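Local coordinates for berberine bridge enzyme-like 28 (Arabidopsis thaliana, PDB 5D79), which acts as an FAD-linked oxidoreductase of the berberine bridge enzyme-like family, carrying a covalently bound flavin, and takes part in adaptation to salt stress, at residues 110-115 against 472-477; 166-171 against 247-252; 192-197 against 281-286; 361-366 against 432-437. One frame throughout, in Å; residues are numbered along the deposited sequence.

Contact 1. Residues 110-115 against 472-477. With FAD (flavin-adenine dinucleotide), chain E.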
# COMPACT_ATOMS: atom_id res chain seq x y z
N GLY A 110 10.09 -0.34 1.78
CA GLY A 110 10.09 -1.74 2.17
C GLY A 110 8.89 -2.29 2.91
O GLY A 110 9.02 -3.22 3.71
N HIS A 111 7.71 -1.75 2.63
CA HIS A 111 6.49 -2.26 3.24
C HIS A 111 5.82 -3.41 2.48
O HIS A 111 4.70 -3.77 2.82
CB HIS A 111 5.51 -1.10 3.43
CG HIS A 111 5.64 -0.43 4.75
ND1 HIS A 111 4.94 -0.83 5.86
CD2 HIS A 111 6.43 0.60 5.16
CE1 HIS A 111 5.28 -0.08 6.90
NE2 HIS A 111 6.18 0.79 6.50
N CYS A 112 6.49 -3.98 1.48
CA CYS A 112 5.91 -5.06 0.68
C CYS A 112 5.47 -6.21 1.57
O CYS A 112 6.27 -6.79 2.31
CB CYS A 112 6.89 -5.59 -0.38
SG CYS A 112 6.13 -6.67 -1.65
N TYR A 113 4.19 -6.55 1.47
CA TYR A 113 3.55 -7.54 2.33
C TYR A 113 4.24 -8.91 2.31
O TYR A 113 4.15 -9.67 3.28
CB TYR A 113 2.08 -7.65 1.94
CG TYR A 113 1.18 -6.77 2.78
CD1 TYR A 113 1.60 -5.50 3.16
CD2 TYR A 113 -0.07 -7.21 3.19
CE1 TYR A 113 0.78 -4.68 3.95
CE2 TYR A 113 -0.90 -6.40 3.97
CZ TYR A 113 -0.47 -5.14 4.35
OH TYR A 113 -1.28 -4.36 5.12
N GLU A 114 4.92 -9.22 1.22
CA GLU A 114 5.65 -10.48 1.10
C GLU A 114 7.16 -10.27 0.97
O GLU A 114 7.90 -11.20 0.64
CB GLU A 114 5.13 -11.29 -0.11
CG GLU A 114 3.66 -11.72 -0.04
CD GLU A 114 3.43 -13.01 0.78
OE1 GLU A 114 4.36 -13.45 1.51
OE2 GLU A 114 2.32 -13.58 0.68
N GLY A 115 7.61 -9.05 1.22
CA GLY A 115 9.03 -8.75 1.16
C GLY A 115 9.70 -8.84 -0.20
O GLY A 115 10.91 -9.02 -0.28
N ASN A 472 -1.43 -3.70 -3.54
CA ASN A 472 -0.59 -3.15 -2.48
C ASN A 472 -0.59 -4.04 -1.24
O ASN A 472 0.25 -3.89 -0.36
CB ASN A 472 -1.01 -1.72 -2.12
CG ASN A 472 -0.23 -0.67 -2.89
OD1 ASN A 472 0.85 -0.94 -3.41
ND2 ASN A 472 -0.76 0.54 -2.95
N PHE A 473 -1.54 -4.97 -1.17
CA PHE A 473 -1.48 -6.03 -0.16
C PHE A 473 -1.05 -7.34 -0.85
O PHE A 473 -1.86 -8.25 -1.00
CB PHE A 473 -2.84 -6.22 0.56
CG PHE A 473 -3.31 -5.01 1.34
CD1 PHE A 473 -2.41 -4.15 1.96
CD2 PHE A 473 -4.67 -4.72 1.45
CE1 PHE A 473 -2.86 -3.03 2.68
CE2 PHE A 473 -5.13 -3.61 2.15
CZ PHE A 473 -4.22 -2.76 2.77
N LYS A 474 0.20 -7.43 -1.28
CA LYS A 474 0.68 -8.60 -2.02
C LYS A 474 0.48 -9.91 -1.25
O LYS A 474 0.80 -10.00 -0.06
CB LYS A 474 2.16 -8.45 -2.40
CG LYS A 474 2.42 -8.05 -3.85
CD LYS A 474 3.88 -8.25 -4.21
CE LYS A 474 4.38 -7.21 -5.22
NZ LYS A 474 5.87 -7.22 -5.31
N ASP A 475 -0.05 -10.92 -1.94
CA ASP A 475 -0.37 -12.20 -1.32
C ASP A 475 0.00 -13.37 -2.24
O ASP A 475 -0.68 -13.68 -3.22
CB ASP A 475 -1.86 -12.23 -0.94
CG ASP A 475 -2.26 -13.46 -0.14
OD1 ASP A 475 -1.36 -14.20 0.36
OD2 ASP A 475 -3.48 -13.67 0.00
N MET A 476 1.12 -14.02 -1.92
CA MET A 476 1.59 -15.17 -2.68
C MET A 476 0.61 -16.33 -2.66
O MET A 476 0.67 -17.21 -3.52
CB MET A 476 2.93 -15.65 -2.12
CG MET A 476 3.98 -14.58 -2.13
SD MET A 476 4.47 -14.31 -3.82
CE MET A 476 5.93 -15.35 -3.82
N ASP A 477 -0.28 -16.32 -1.67
CA ASP A 477 -1.28 -17.36 -1.51
C ASP A 477 -2.35 -17.33 -2.60
O ASP A 477 -3.07 -18.31 -2.79
CB ASP A 477 -1.95 -17.27 -0.13
CG ASP A 477 -1.02 -17.69 1.00
OD1 ASP A 477 0.06 -18.26 0.71
OD2 ASP A 477 -1.39 -17.47 2.18
PA FAD E . 8.50 -1.58 -1.02
O1A FAD E . 8.70 -2.95 -0.42
O2A FAD E . 9.76 -0.75 -1.02
O5B FAD E . 7.87 -1.72 -2.50
C5B FAD E . 6.78 -2.60 -2.76
C4B FAD E . 6.70 -3.02 -4.23
O4B FAD E . 6.83 -1.88 -5.05
C3B FAD E . 7.83 -3.98 -4.59
O3B FAD E . 7.39 -4.95 -5.52
C2B FAD E . 8.87 -3.06 -5.20
O2B FAD E . 9.70 -3.72 -6.14
C1B FAD E . 8.02 -1.94 -5.81
N9A FAD E . 8.68 -0.62 -5.85
C8A FAD E . 9.05 0.19 -4.80
N7A FAD E . 9.61 1.32 -5.31
C5A FAD E . 9.60 1.24 -6.66
C6A FAD E . 10.04 2.10 -7.67
N6A FAD E . 10.37 3.35 -7.41
N1A FAD E . 9.88 1.73 -9.00
C2A FAD E . 9.29 0.52 -9.31
N3A FAD E . 8.87 -0.32 -8.30
C4A FAD E . 9.02 0.03 -7.01
N1 FAD E . -1.53 0.50 1.55
C2 FAD E . -2.70 1.24 1.38
O2 FAD E . -2.99 1.70 0.27
N3 FAD E . -3.52 1.47 2.47
C4 FAD E . -3.21 0.97 3.73
O4 FAD E . -3.90 1.29 4.70
C4X FAD E . -2.02 0.25 3.90
N5 FAD E . -1.60 -0.15 5.16
C5X FAD E . -0.30 -0.58 5.34
C6 FAD E . 0.24 -0.75 6.61
C7 FAD E . 1.55 -1.19 6.78
C7M FAD E . 2.12 -1.38 8.16
C8 FAD E . 2.36 -1.42 5.66
C8M FAD E . 3.77 -1.92 5.81
C9 FAD E . 1.82 -1.26 4.39
C9A FAD E . 0.48 -0.88 4.22
N10 FAD E . -0.07 -0.75 2.96
C10 FAD E . -1.18 0.05 2.80
C1' FAD E . 0.58 -1.40 1.78
C2' FAD E . 1.60 -0.51 1.08
O2' FAD E . 0.93 0.58 0.49
C3' FAD E . 2.31 -1.36 0.03
O3' FAD E . 3.06 -2.36 0.70
C4' FAD E . 3.28 -0.56 -0.80
O4' FAD E . 3.50 -1.20 -2.02
C5' FAD E . 4.62 -0.50 -0.09
O5' FAD E . 5.40 0.52 -0.68
P FAD E . 6.90 0.69 -0.15
O1P FAD E . 7.66 1.61 -1.07
O2P FAD E . 6.91 1.21 1.27
O3P FAD E . 7.35 -0.85 -0.14
O HOH W 1 2.35 -5.42 -0.65
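Tyr-113 and Phe-473 run side by side with ring planes only 28° apart, yet slid so far that they barely overlap. One face of the tyrosine ring carries Phe-473 CA as a CH-pi contact, 4.2 Å from its centroid, with Asn-472 O over the same face. The phenol end lies beside the phenylalanine, OH to CE1 3.2 Å, and is hydrogen-bonded to Gln-428. Its ring edge meets flavin C9. A leucine here would probably leave Gln-428 without its phenolic mate and open a gap beside Phe-473 and the flavin. A water knits the two loops together, accepting from Tyr-113 N and Lys-474 N and donating to Asn-472 O at 2.6 Å. Glu-114 bends at chi2 (-83°), bringing its carboxylate against Met-476 CG, where OE2 accepts from Met-476 N at 2.9 Å, the donor standing above the carboxylate plane. Asp-475 OD1 lies only 3.7 Å from Glu-114 OE2; Lys-366 salt-bridges both, probably offsetting the like charges. His-111 ND1 is bonded to FAD C8M at 1.6 Å, and Lys-474 NZ donates to FAD O3B at 2.7 Å. This is the 8alpha-histidyl FAD site of a berberine bridge enzyme-like flavoprotein, where the PCMH-type and berberine-like regions meet.

Contact 2. Residues 166-171 against 247-252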
# COMPACT_ATOMS: atom_id res chain seq x y z
N SER A 166 -4.01 24.37 3.80
CA SER A 166 -5.16 24.26 2.90
C SER A 166 -4.94 23.28 1.74
O SER A 166 -5.75 23.22 0.82
CB SER A 166 -5.53 25.65 2.36
OG SER A 166 -4.47 26.22 1.61
N LEU A 167 -3.85 22.52 1.78
CA LEU A 167 -3.60 21.50 0.77
C LEU A 167 -3.27 20.17 1.41
O LEU A 167 -2.84 20.11 2.56
CB LEU A 167 -2.47 21.91 -0.17
CG LEU A 167 -2.67 23.07 -1.14
CD1 LEU A 167 -1.47 23.17 -2.07
CD2 LEU A 167 -3.95 22.90 -1.93
N ALA A 168 -3.48 19.10 0.65
CA ALA A 168 -3.25 17.74 1.13
C ALA A 168 -2.87 16.84 -0.03
O ALA A 168 -2.80 17.26 -1.18
CB ALA A 168 -4.51 17.21 1.84
N PHE A 169 -2.62 15.57 0.27
CA PHE A 169 -2.49 14.61 -0.79
C PHE A 169 -3.11 13.31 -0.31
O PHE A 169 -2.88 12.90 0.82
CB PHE A 169 -1.03 14.43 -1.21
CG PHE A 169 -0.88 13.56 -2.42
CD1 PHE A 169 -1.16 14.06 -3.68
CD2 PHE A 169 -0.50 12.23 -2.29
CE1 PHE A 169 -1.06 13.26 -4.79
CE2 PHE A 169 -0.40 11.41 -3.41
CZ PHE A 169 -0.67 11.93 -4.66
N PRO A 170 -3.91 12.67 -1.18
CA PRO A 170 -4.63 11.45 -0.84
C PRO A 170 -3.76 10.19 -0.95
O PRO A 170 -3.69 9.60 -2.02
CB PRO A 170 -5.76 11.43 -1.86
CG PRO A 170 -5.17 12.09 -3.06
CD PRO A 170 -4.24 13.15 -2.54
N ALA A 171 -3.08 9.81 0.13
CA ALA A 171 -2.33 8.55 0.18
C ALA A 171 -2.68 7.82 1.47
O ALA A 171 -3.64 8.20 2.15
CB ALA A 171 -0.84 8.81 0.09
N VAL A 247 -4.33 18.50 -3.47
CA VAL A 247 -5.77 18.66 -3.44
C VAL A 247 -6.16 19.59 -2.31
O VAL A 247 -5.40 19.78 -1.36
CB VAL A 247 -6.51 17.31 -3.29
CG1 VAL A 247 -6.22 16.42 -4.50
CG2 VAL A 247 -6.11 16.62 -2.00
N ASP A 248 -7.33 20.19 -2.41
CA ASP A 248 -7.72 21.24 -1.48
C ASP A 248 -8.41 20.66 -0.27
O ASP A 248 -9.20 19.72 -0.37
CB ASP A 248 -8.62 22.27 -2.16
CG ASP A 248 -7.99 22.88 -3.40
OD1 ASP A 248 -7.01 23.63 -3.27
OD2 ASP A 248 -8.48 22.61 -4.52
N VAL A 249 -8.10 21.22 0.88
CA VAL A 249 -8.77 20.88 2.11
C VAL A 249 -9.00 22.17 2.86
O VAL A 249 -8.23 23.12 2.73
CB VAL A 249 -7.94 19.90 3.01
CG1 VAL A 249 -7.97 18.48 2.46
CG2 VAL A 249 -6.52 20.37 3.21
N PRO A 250 -10.06 22.21 3.65
CA PRO A 250 -10.23 23.34 4.56
C PRO A 250 -9.19 23.33 5.68
O PRO A 250 -8.73 22.28 6.11
CB PRO A 250 -11.65 23.13 5.11
CG PRO A 250 -12.32 22.31 4.07
CD PRO A 250 -11.26 21.38 3.57
N SER A 251 -8.83 24.51 6.16
CA SER A 251 -7.91 24.65 7.27
C SER A 251 -8.49 23.97 8.52
O SER A 251 -7.75 23.61 9.44
CB SER A 251 -7.62 26.13 7.52
OG SER A 251 -7.30 26.80 6.31
N THR A 252 -9.80 23.78 8.55
CA THR A 252 -10.45 23.05 9.64
C THR A 252 -11.22 21.84 9.14
O THR A 252 -12.17 21.97 8.36
CB THR A 252 -11.42 23.95 10.42
OG1 THR A 252 -10.68 24.84 11.26
CG2 THR A 252 -12.36 23.10 11.29
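With CG opposite its carbonyl carbon (chi1 -69°), Leu-167 sends CD2 alongside Asp-248, 3.4 Å from OD1, the two side chains pointing the same way. Val-247 sets CG2 between its backbone N and carbonyl carbon, from where the methyl reaches Pro-170 CD at 4.0 Å. Ala-168 shares this face of the sheet. Ala-168 CB touches Val-249 CG1 at 3.7 Å, and Trp-336 of helix 336-343 packs on both residues. The backbones form a short antiparallel ladder. Ala-168 and Val-247 are its hydrogen-bonded pair, with Ala-168 N giving to Val-247 O at 2.9 Å and Val-247 N returning a bond to Ala-168 O at 3.0 Å. Leu-167 and Asp-248 are the non-hydrogen-bonded pair beside it. One further bond, Val-249 N to Ser-166 O at 3.1 Å, is almost straight at the hydrogen (175°), yet the donor sits 59° out of the carbonyl plane; both residues lie just beyond the two bridged pairs. The chemistry is thus divided: backbone bonds fix the register, apolar groups pack with Trp-336 on one face, and on the other Asp-248, resting against a leucine methyl, has Arg-143 as a salt-bridge partner, which probably balances its charge.

Contact 3. Residues 192-197 against 281-286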
# COMPACT_ATOMS: atom_id res chain seq x y z
N LEU A 192 -9.96 8.92 0.13
CA LEU A 192 -10.23 8.18 -1.11
C LEU A 192 -11.62 8.44 -1.65
O LEU A 192 -11.84 8.35 -2.85
CB LEU A 192 -10.03 6.68 -0.90
CG LEU A 192 -11.20 5.79 -0.46
CD1 LEU A 192 -10.85 4.33 -0.71
CD2 LEU A 192 -11.52 6.00 1.01
N ARG A 193 -12.56 8.76 -0.77
CA ARG A 193 -13.94 8.95 -1.22
C ARG A 193 -14.10 10.33 -1.85
O ARG A 193 -15.02 10.58 -2.60
CB ARG A 193 -14.92 8.75 -0.06
CG ARG A 193 -14.92 7.33 0.55
CD ARG A 193 -16.17 7.10 1.41
NE ARG A 193 -17.41 7.06 0.62
CZ ARG A 193 -18.30 8.05 0.54
NH1 ARG A 193 -18.11 9.18 1.20
NH2 ARG A 193 -19.39 7.91 -0.21
N LYS A 194 -13.16 11.20 -1.56
CA LYS A 194 -13.23 12.58 -1.99
C LYS A 194 -12.38 12.79 -3.22
O LYS A 194 -12.80 13.42 -4.19
CB LYS A 194 -12.77 13.50 -0.85
CG LYS A 194 -12.67 14.96 -1.18
CD LYS A 194 -14.00 15.62 -1.07
CE LYS A 194 -13.87 17.12 -1.14
NZ LYS A 194 -15.23 17.66 -1.29
N TYR A 195 -11.17 12.23 -3.18
CA TYR A 195 -10.15 12.48 -4.18
C TYR A 195 -9.60 11.23 -4.85
O TYR A 195 -8.79 11.33 -5.77
CB TYR A 195 -9.00 13.26 -3.56
CG TYR A 195 -9.37 14.69 -3.23
CD1 TYR A 195 -9.84 15.55 -4.22
CD2 TYR A 195 -9.29 15.17 -1.92
CE1 TYR A 195 -10.19 16.86 -3.93
CE2 TYR A 195 -9.64 16.48 -1.62
CZ TYR A 195 -10.09 17.32 -2.63
OH TYR A 195 -10.44 18.61 -2.35
N GLY A 196 -10.04 10.05 -4.41
CA GLY A 196 -9.57 8.80 -4.99
C GLY A 196 -8.23 8.34 -4.44
O GLY A 196 -7.85 8.68 -3.32
N LEU A 197 -7.50 7.57 -5.24
CA LEU A 197 -6.24 6.98 -4.78
C LEU A 197 -5.10 7.95 -5.07
O LEU A 197 -5.27 8.92 -5.81
CB LEU A 197 -5.97 5.63 -5.47
CG LEU A 197 -7.07 4.56 -5.44
CD1 LEU A 197 -6.66 3.35 -6.28
CD2 LEU A 197 -7.38 4.14 -4.01
N PRO A 281 -22.02 11.67 1.85
CA PRO A 281 -21.29 12.60 0.98
C PRO A 281 -19.80 12.28 0.90
O PRO A 281 -19.27 11.64 1.80
CB PRO A 281 -21.53 13.96 1.64
CG PRO A 281 -22.83 13.81 2.33
CD PRO A 281 -22.83 12.40 2.85
N ASP A 282 -19.17 12.71 -0.19
CA ASP A 282 -17.75 12.49 -0.46
C ASP A 282 -16.88 13.00 0.67
O ASP A 282 -15.77 12.52 0.88
CB ASP A 282 -17.33 13.17 -1.76
CG ASP A 282 -17.85 12.46 -2.99
OD1 ASP A 282 -18.59 11.47 -2.84
OD2 ASP A 282 -17.53 12.92 -4.11
N ASP A 283 -17.38 14.01 1.38
CA ASP A 283 -16.66 14.65 2.48
C ASP A 283 -16.53 13.76 3.74
O ASP A 283 -15.67 14.00 4.57
CB ASP A 283 -17.33 15.98 2.85
CG ASP A 283 -17.10 17.07 1.81
OD1 ASP A 283 -16.05 17.03 1.13
OD2 ASP A 283 -17.96 17.96 1.67
N LEU A 284 -17.39 12.75 3.85
CA LEU A 284 -17.43 11.89 5.03
C LEU A 284 -16.80 10.50 4.81
O LEU A 284 -17.27 9.71 3.99
CB LEU A 284 -18.88 11.71 5.51
CG LEU A 284 -19.09 10.87 6.77
CD1 LEU A 284 -18.21 11.38 7.90
CD2 LEU A 284 -20.56 10.90 7.20
N PHE A 285 -15.76 10.23 5.59
CA PHE A 285 -15.06 8.96 5.59
C PHE A 285 -15.34 8.24 6.90
O PHE A 285 -15.00 8.76 7.95
CB PHE A 285 -13.55 9.18 5.43
CG PHE A 285 -12.72 7.92 5.56
CD1 PHE A 285 -12.53 7.09 4.47
CD2 PHE A 285 -12.12 7.58 6.77
CE1 PHE A 285 -11.77 5.93 4.59
CE2 PHE A 285 -11.35 6.43 6.89
CZ PHE A 285 -11.17 5.61 5.80
N ILE A 286 -15.95 7.06 6.83
CA ILE A 286 -16.24 6.28 8.04
C ILE A 286 -15.72 4.84 7.94
O ILE A 286 -16.27 4.00 7.22
CB ILE A 286 -17.76 6.21 8.34
CG1 ILE A 286 -18.51 7.42 7.80
CG2 ILE A 286 -18.02 6.07 9.84
CD1 ILE A 286 -19.98 7.24 7.89
O HOH W 2 -15.05 14.67 -4.44
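Leu-192 presses CD2 against the edge of the Phe-285 ring, 3.6 Å from CE1, the two side chains crossing at about a right angle. Next to this apolar touch, Arg-193 reaches over to the turn that leads into strand 284-292. A bend at chi3 (68°) brings its NH1 to Pro-281 O at 2.8 Å; the oxygen lies in the guanidinium plane, but the nitrogen stands 50° out of the plane of the carbonyl. Leu-284 N, closing the type I turn 281-284, reaches the same oxygen from the opposite face, so Pro-281 O is gripped twice. NH1 also makes a weak bond to Leu-284 O, while NE is taken by Phe-403 O and NH2 by Val-280 O. Lys-194, bent at chi2, runs past Asp-282 O to a salt bridge with Asp-283, NZ to OD1 2.6 Å, entering on the syn side of the carboxylate. Asp-282 is held differently: a water donates to its OD2 at 3.1 Å and to Lys-194 O at 2.6 Å. The two basic residues therefore do different work. The arginine spends its N-H groups on main-chain carbonyls, Arg-193 NH2 and Asp-282 OD1 being 4.5 Å apart as charges alone, whereas the lysine has a carboxylate partner and probably keeps its positive charge.

Contact 4. Residues 361-366 against 432-437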
# COMPACT_ATOMS: atom_id res chain seq x y z
N THR A 361 9.74 -1.28 11.98
CA THR A 361 8.66 -1.85 12.77
C THR A 361 9.14 -3.05 13.58
O THR A 361 10.21 -3.63 13.30
CB THR A 361 7.49 -2.30 11.89
OG1 THR A 361 6.43 -2.79 12.72
CG2 THR A 361 7.95 -3.41 10.96
N SER A 362 8.37 -3.42 14.60
CA SER A 362 8.75 -4.56 15.43
C SER A 362 7.70 -5.65 15.32
O SER A 362 7.85 -6.72 15.93
CB SER A 362 8.93 -4.12 16.89
OG SER A 362 7.69 -4.09 17.58
N LEU A 363 6.65 -5.39 14.54
CA LEU A 363 5.54 -6.33 14.39
C LEU A 363 5.52 -6.96 13.00
O LEU A 363 5.37 -6.26 11.99
CB LEU A 363 4.20 -5.63 14.64
CG LEU A 363 4.03 -4.98 16.02
CD1 LEU A 363 2.60 -4.56 16.25
CD2 LEU A 363 4.51 -5.93 17.12
N SER A 364 5.69 -8.28 12.97
CA SER A 364 5.50 -9.06 11.75
C SER A 364 4.01 -9.21 11.49
O SER A 364 3.20 -9.07 12.40
CB SER A 364 6.15 -10.44 11.86
OG SER A 364 7.55 -10.34 12.01
N PHE A 365 3.65 -9.50 10.25
CA PHE A 365 2.24 -9.64 9.93
C PHE A 365 1.99 -10.55 8.72
O PHE A 365 2.90 -10.83 7.94
CB PHE A 365 1.62 -8.25 9.70
CG PHE A 365 2.22 -7.50 8.54
CD1 PHE A 365 1.78 -7.73 7.24
CD2 PHE A 365 3.23 -6.57 8.75
CE1 PHE A 365 2.35 -7.06 6.17
CE2 PHE A 365 3.80 -5.88 7.68
CZ PHE A 365 3.36 -6.13 6.39
N LYS A 366 0.76 -11.04 8.62
CA LYS A 366 0.25 -11.65 7.41
C LYS A 366 -1.07 -10.95 7.09
O LYS A 366 -1.94 -10.86 7.96
CB LYS A 366 0.04 -13.15 7.59
CG LYS A 366 -0.67 -13.78 6.42
CD LYS A 366 0.09 -13.54 5.13
CE LYS A 366 -0.70 -14.07 3.95
NZ LYS A 366 0.02 -13.98 2.65
N TYR A 432 -0.98 -9.36 13.39
CA TYR A 432 0.34 -8.89 13.79
C TYR A 432 0.88 -9.75 14.91
O TYR A 432 0.12 -10.33 15.69
CB TYR A 432 0.28 -7.42 14.22
CG TYR A 432 -0.06 -6.47 13.09
CD1 TYR A 432 -1.38 -6.19 12.77
CD2 TYR A 432 0.94 -5.87 12.35
CE1 TYR A 432 -1.68 -5.33 11.72
CE2 TYR A 432 0.65 -5.01 11.32
CZ TYR A 432 -0.66 -4.74 11.00
OH TYR A 432 -0.95 -3.89 9.96
N TRP A 433 2.20 -9.86 14.99
CA TRP A 433 2.83 -10.55 16.10
C TRP A 433 4.23 -10.00 16.33
O TRP A 433 4.83 -9.41 15.43
CB TRP A 433 2.86 -12.07 15.85
CG TRP A 433 3.72 -12.56 14.70
CD1 TRP A 433 5.05 -12.91 14.75
CD2 TRP A 433 3.29 -12.81 13.36
NE1 TRP A 433 5.47 -13.34 13.51
CE2 TRP A 433 4.41 -13.29 12.64
CE3 TRP A 433 2.07 -12.67 12.68
CZ2 TRP A 433 4.35 -13.63 11.30
CZ3 TRP A 433 2.01 -13.00 11.34
CH2 TRP A 433 3.15 -13.47 10.66
N ARG A 434 4.75 -10.17 17.54
CA ARG A 434 6.06 -9.66 17.89
C ARG A 434 7.15 -10.42 17.14
O ARG A 434 7.09 -11.64 17.01
CB ARG A 434 6.29 -9.74 19.40
CG ARG A 434 5.35 -8.86 20.22
CD ARG A 434 5.68 -8.91 21.71
NE ARG A 434 7.03 -8.47 22.01
CZ ARG A 434 7.38 -7.20 22.24
NH1 ARG A 434 6.47 -6.23 22.19
NH2 ARG A 434 8.64 -6.91 22.51
N GLU A 435 8.15 -9.68 16.65
CA GLU A 435 9.19 -10.25 15.80
C GLU A 435 10.04 -11.31 16.51
O GLU A 435 10.63 -12.18 15.87
CB GLU A 435 10.09 -9.13 15.27
CG GLU A 435 10.67 -8.24 16.35
CD GLU A 435 11.49 -7.11 15.78
OE1 GLU A 435 11.98 -7.24 14.64
OE2 GLU A 435 11.64 -6.08 16.47
N GLU A 436 10.11 -11.21 17.84
CA GLU A 436 10.80 -12.18 18.68
C GLU A 436 10.38 -13.61 18.37
O GLU A 436 11.20 -14.52 18.32
CB GLU A 436 10.51 -11.89 20.16
CG GLU A 436 11.24 -10.67 20.71
CD GLU A 436 10.66 -9.33 20.25
OE1 GLU A 436 9.63 -9.29 19.54
OE2 GLU A 436 11.26 -8.29 20.62
N GLU A 437 9.08 -13.79 18.16
CA GLU A 437 8.48 -15.11 17.94
C GLU A 437 8.94 -15.78 16.65
O GLU A 437 8.87 -17.01 16.53
CB GLU A 437 6.95 -14.98 17.94
CG GLU A 437 6.38 -14.47 19.26
CD GLU A 437 4.88 -14.23 19.20
OE1 GLU A 437 4.23 -14.70 18.24
OE2 GLU A 437 4.36 -13.55 20.11
O HOH W 3 7.96 -6.62 18.96
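Ser-364 and Trp-433 face each other as the hydrogen-bonded pair of two antiparallel strands, and each satisfies the other's backbone. Ser-364 N gives to Trp-433 O at 2.8 Å, nearly along the C=O axis, and Trp-433 N gives to Ser-364 O at 2.9 Å. Beyond the strand end Glu-435 N donates to Ser-362 O at 3.1 Å, and Leu-363 N is taken by Thr-361 OG1 in an ST turn. The side chains of Ser-364 and Trp-433 meet too: Trp-433 holds CG between its backbone N and carbonyl carbon (chi1 66°), which folds the indole across the neighbouring strand, and Ser-364 CB sits over the five-membered ring, 3.6 Å from its centroid. The polar ends of this pair share one carboxylate, Asp-438, which takes Trp-433 NE1 on OD1 and Ser-364 OG on OD2. A leucine in place of Trp-433 would probably leave Asp-438 OD1 without its indole N-H and uncover Ser-364 CB. On the other face Phe-365 CB lies over the Tyr-432 ring, 3.6 Å from CD2, the two rings being oblique. The outward backbone groups of Phe-365 are also satisfied, N by Asn-67 OD1 and O by Arg-69 NH2. Glu-435 OE1 salt-bridges Arg-360, and a water accepts from Ser-362 OG at 2.9 Å and donates to Glu-436 OE1. Helix 441-458 packs on the tryptophan side, and strand 363-372 edges a seven-stranded antiparallel sheet, as in the substrate domain of berberine bridge enzymes.

From the N terminus, residues 110-115 open the longest loop, closed only when the chain returns at 472-477; the other three contacts are nested inside it. Within that span contacts 2 and 3 cross: 166-171 and 192-197 come first, then 247-252 and 281-286 answer in the same order. They touch where Tyr-195 OH is probably hydrogen-bonded to Asp-248 O. Contact 2 pins strand 167-168 to the end of strand 238-248, and contact 3 ties helix 192-195 to the start of strand 284-292. Contact 4 follows in series at one edge of the sheet that contact 3 also reaches. It adjoins contact 1 through Phe-365 against Tyr-113, joining that edge strand to the flavin site.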